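PDB 1NY1: probable polysaccharide deacetylase pdaA from Bacillus subtilis, which deacetylates N-acetylmuramic acid in peptidoglycan glycan strands, leading to muramic delta-lactam in the spore cortex, and is required for germination. Local coordinates for residues Asn175-Gly178 / Lys179-Tyr183; Asp227-Met230 / Phe231-Met235. One frame throughout, in Å; residues are numbered along the deposited sequence.

Interaction 1 (Asn175-Gly178 / Lys179-Tyr183); sequences NQKG and KKYAY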
# COMPACT_ATOMS: atom_id res chain seq x y z
N ASN A 175 3.67 20.18 7.59
CA ASN A 175 2.30 20.67 7.68
C ASN A 175 1.37 19.52 8.06
O ASN A 175 0.64 18.99 7.22
CB ASN A 175 1.87 21.28 6.34
CG ASN A 175 0.57 22.06 6.43
OD1 ASN A 175 0.02 22.48 5.42
ND2 ASN A 175 0.07 22.25 7.65
N GLN A 176 1.42 19.12 9.33
CA GLN A 176 0.60 18.03 9.85
C GLN A 176 -0.74 18.61 10.31
O GLN A 176 -0.84 19.24 11.36
CB GLN A 176 1.36 17.32 10.98
CG GLN A 176 2.68 16.72 10.48
CD GLN A 176 3.59 16.20 11.59
OE1 GLN A 176 4.78 16.53 11.62
NE2 GLN A 176 3.05 15.39 12.48
N LYS A 177 -1.77 18.37 9.50
CA LYS A 177 -3.10 18.90 9.73
C LYS A 177 -3.96 18.34 10.85
O LYS A 177 -4.95 18.96 11.25
CB LYS A 177 -3.88 18.90 8.41
CG LYS A 177 -3.17 19.74 7.35
CD LYS A 177 -4.00 19.99 6.10
CE LYS A 177 -3.24 20.91 5.15
NZ LYS A 177 -4.07 21.40 4.01
N GLY A 178 -3.62 17.17 11.38
CA GLY A 178 -4.41 16.65 12.47
C GLY A 178 -5.35 15.50 12.16
O GLY A 178 -5.43 15.03 11.03
N LYS A 179 -6.07 15.07 13.19
CA LYS A 179 -6.98 13.94 13.07
C LYS A 179 -8.16 14.16 12.14
O LYS A 179 -8.44 13.33 11.29
CB LYS A 179 -7.49 13.54 14.45
CG LYS A 179 -8.20 12.20 14.43
CD LYS A 179 -8.79 11.83 15.78
CE LYS A 179 -10.05 12.61 16.07
NZ LYS A 179 -10.78 12.03 17.25
N LYS A 180 -8.87 15.28 12.32
CA LYS A 180 -10.03 15.55 11.50
C LYS A 180 -9.72 15.54 10.00
O LYS A 180 -10.49 14.99 9.22
CB LYS A 180 -10.67 16.88 11.91
CG LYS A 180 -11.89 17.27 11.11
CD LYS A 180 -12.47 18.58 11.62
CE LYS A 180 -13.48 19.16 10.64
NZ LYS A 180 -14.58 18.21 10.34
N TYR A 181 -8.61 16.15 9.60
CA TYR A 181 -8.26 16.19 8.18
C TYR A 181 -8.18 14.79 7.56
O TYR A 181 -8.77 14.53 6.51
CB TYR A 181 -6.92 16.90 7.97
CG TYR A 181 -6.57 17.10 6.52
CD1 TYR A 181 -7.15 18.13 5.78
CD2 TYR A 181 -5.68 16.24 5.86
CE1 TYR A 181 -6.86 18.31 4.43
CE2 TYR A 181 -5.39 16.41 4.51
CZ TYR A 181 -5.98 17.44 3.80
OH TYR A 181 -5.70 17.62 2.46
N ALA A 182 -7.45 13.90 8.22
CA ALA A 182 -7.27 12.53 7.75
C ALA A 182 -8.56 11.73 7.82
O ALA A 182 -8.91 11.01 6.89
CB ALA A 182 -6.18 11.83 8.57
N TYR A 183 -9.24 11.84 8.95
CA TYR A 183 -10.49 11.13 9.16
C TYR A 183 -11.50 11.50 8.07
O TYR A 183 -12.08 10.63 7.43
CB TYR A 183 -11.05 11.44 10.54
CG TYR A 183 -12.47 10.97 10.75
CD1 TYR A 183 -13.55 11.81 10.47
CD2 TYR A 183 -12.73 9.68 11.21
CE1 TYR A 183 -14.86 11.37 10.63
CE2 TYR A 183 -14.04 9.23 11.38
CZ TYR A 183 -15.09 10.08 11.09
OH TYR A 183 -16.39 9.64 11.25
O HOH W 1 -7.42 18.20 11.28
O HOH W 2 -3.49 19.07 2.69
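Two torsions bring Lys177 and Tyr181 together at the start of a helix: chi1 of Tyr181 (-174°) sets CG beside the carbonyl carbon, turning the ring back toward the preceding loop, while Lys177 holds CG anti to its carbonyl carbon (chi1 -59°) and, extended beyond it, carries CD over that ring. CD of Lys177 sits over the ring centre, 3.7 Å from the centroid and 11° off the normal, a CH-pi contact; CB of Lys177 meets CB of Tyr181 at 3.7 Å. Beyond this CH-pi contact, one water accepts from Lys177 NZ at 2.7 Å and is hydrogen-bonded to Tyr181 OH. A second water accepts from Tyr181 N and donates to Lys177 O, so the first turn is tied to the loop at main-chain level too. Replacing Tyr181 by alanine would probably leave the lysine chain without its aromatic platform and the water at NZ without its phenolic partner. Gly178 is the N-cap residue, at backbone angles where a side chain would jam against the carbonyl before it. The helix so begun, 179-188, packs against helix 205-219: Ala182 touches Ala208, and Lys179 reaches Asp211 in a salt bridge.

Interaction 2 (Asp227-Met230 / Phe231-Met235); sequences DDLM and FEKEM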
# COMPACT_ATOMS: atom_id res chain seq x y z
N ASP A 227 -3.85 -10.08 0.47
CA ASP A 227 -3.85 -11.52 0.23
C ASP A 227 -5.28 -12.01 0.03
O ASP A 227 -5.54 -12.84 -0.83
CB ASP A 227 -3.20 -12.29 1.40
CG ASP A 227 -1.69 -12.42 1.26
OD1 ASP A 227 -1.17 -12.27 0.14
OD2 ASP A 227 -1.02 -12.71 2.28
N ASP A 228 -6.22 -11.49 0.83
CA ASP A 228 -7.61 -11.90 0.68
C ASP A 228 -8.09 -11.47 -0.69
O ASP A 228 -8.80 -12.21 -1.38
CB ASP A 228 -8.52 -11.24 1.74
CG ASP A 228 -8.14 -11.61 3.16
OD1 ASP A 228 -7.64 -12.73 3.38
OD2 ASP A 228 -8.36 -10.77 4.06
N LEU A 229 -7.72 -10.26 -1.08
CA LEU A 229 -8.10 -9.73 -2.38
C LEU A 229 -7.64 -10.68 -3.48
O LEU A 229 -8.42 -11.06 -4.35
CB LEU A 229 -7.47 -8.35 -2.58
CG LEU A 229 -7.91 -7.49 -3.78
CD1 LEU A 229 -7.51 -6.05 -3.52
CD2 LEU A 229 -7.29 -8.00 -5.07
N MSE A 230 -6.38 -11.07 -3.42
CA MSE A 230 -5.81 -11.98 -4.42
C MSE A 230 -6.52 -13.33 -4.42
O MSE A 230 -6.91 -13.84 -5.47
CB MSE A 230 -4.32 -12.19 -4.15
CG MSE A 230 -3.44 -10.98 -4.44
SE MSE A 230 -3.40 -10.56 -6.32
CE MSE A 230 -2.32 -12.04 -6.93
N PHE A 231 -6.70 -13.90 -3.24
CA PHE A 231 -7.35 -15.20 -3.11
C PHE A 231 -8.77 -15.23 -3.67
O PHE A 231 -9.11 -16.08 -4.49
CB PHE A 231 -7.40 -15.63 -1.64
CG PHE A 231 -8.17 -16.90 -1.41
CD1 PHE A 231 -7.69 -18.11 -1.88
CD2 PHE A 231 -9.37 -16.87 -0.71
CE1 PHE A 231 -8.40 -19.29 -1.67
CE2 PHE A 231 -10.09 -18.04 -0.49
CZ PHE A 231 -9.60 -19.25 -0.97
N GLU A 232 -9.60 -14.30 -3.20
CA GLU A 232 -10.99 -14.23 -3.63
C GLU A 232 -11.14 -13.95 -5.12
O GLU A 232 -12.11 -14.36 -5.74
CB GLU A 232 -11.73 -13.18 -2.80
CG GLU A 232 -11.73 -13.52 -1.31
CD GLU A 232 -12.45 -12.48 -0.47
OE1 GLU A 232 -12.53 -12.67 0.76
OE2 GLU A 232 -12.94 -11.48 -1.05
N LYS A 233 -10.16 -13.25 -5.69
CA LYS A 233 -10.17 -12.92 -7.10
C LYS A 233 -9.85 -14.16 -7.93
O LYS A 233 -10.22 -14.26 -9.10
CB LYS A 233 -9.16 -11.80 -7.39
CG LYS A 233 -9.22 -11.28 -8.82
CD LYS A 233 -8.38 -10.02 -9.01
CE LYS A 233 -6.88 -10.29 -8.99
NZ LYS A 233 -6.31 -10.41 -7.63
N GLU A 234 -9.15 -15.12 -7.32
CA GLU A 234 -8.78 -16.36 -7.99
C GLU A 234 -10.00 -17.28 -8.09
O GLU A 234 -10.29 -17.80 -9.17
CB GLU A 234 -7.67 -17.07 -7.21
CG GLU A 234 -6.28 -16.46 -7.36
CD GLU A 234 -5.30 -16.94 -6.29
OE1 GLU A 234 -5.39 -18.13 -5.89
OE2 GLU A 234 -4.45 -16.14 -5.85
N MSE A 235 -10.69 -17.47 -6.98
CA MSE A 235 -11.87 -18.34 -6.93
C MSE A 235 -13.06 -17.71 -7.64
O MSE A 235 -13.05 -16.52 -7.96
CB MSE A 235 -12.24 -18.63 -5.47
CG MSE A 235 -12.59 -17.38 -4.66
SE MSE A 235 -12.88 -17.71 -2.77
CE MSE A 235 -14.75 -18.23 -2.85
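Phe231 N and Glu232 N donate to Asp227 O and Asp228 O, both at 2.9 Å and both nearly straight, the second with an N-H...O angle of 173°. Lys233 N to Leu229 O continues the series at 3.1 Å, but its angle has fallen to 141°. One residue further on the pattern weakens: Met230 O receives Glu234 N and Lys233 N only in weak bonds, whereas Phe231 O takes both Glu234 N and Met235 N. Here i to i+3 bonds join the i to i+4 pattern, as is common in the last turn of an alpha-helix; this one is helix 226-234, which follows the short strand 222-224. Three acidic side chains have partners elsewhere: Asp227 OD1 bonds to Tyr138 and Asn136, Asp228 OD2 accepts from Ser225 N, and Glu232 OE2 forms a salt bridge with Lys224.

Around the backbone, the aliphatic part of Glu232 lies against the carbonyl that accepts its own N-H, its CG 3.2 Å from Asp228 O. Lys233 curls back along the helix, bent at chi3 and chi4, which places its ammonium beside the selenomethionine Met230, NZ to SE 3.2 Å, and 3.6 Å from CD2 of Leu229. No polar partner for this NZ appears in the model, although the contact buries it. Leu229 and Met230 also touch Phe35 of a loop.

In the fold
Interaction 1 opens helix 179-188 and interaction 2 closes helix 226-234. Strand 194-198 follows the first helix and strand 222-224 precedes the second, and both strands pair in parallel with strand 44-51. The two contacts lie on opposite sides of the chain's centre, their own centres 33 Å apart and their nearest atoms about 20 Å, so they do not touch. Interaction 1 is the one near the catalytic region: the Ala182 side chain is about 5 Å from that of Asp170, thought by similarity to raise the pKa of the active-site histidine, and about 9 Å from that of His199, the probable proton donor. Interaction 2 lies away from these sites.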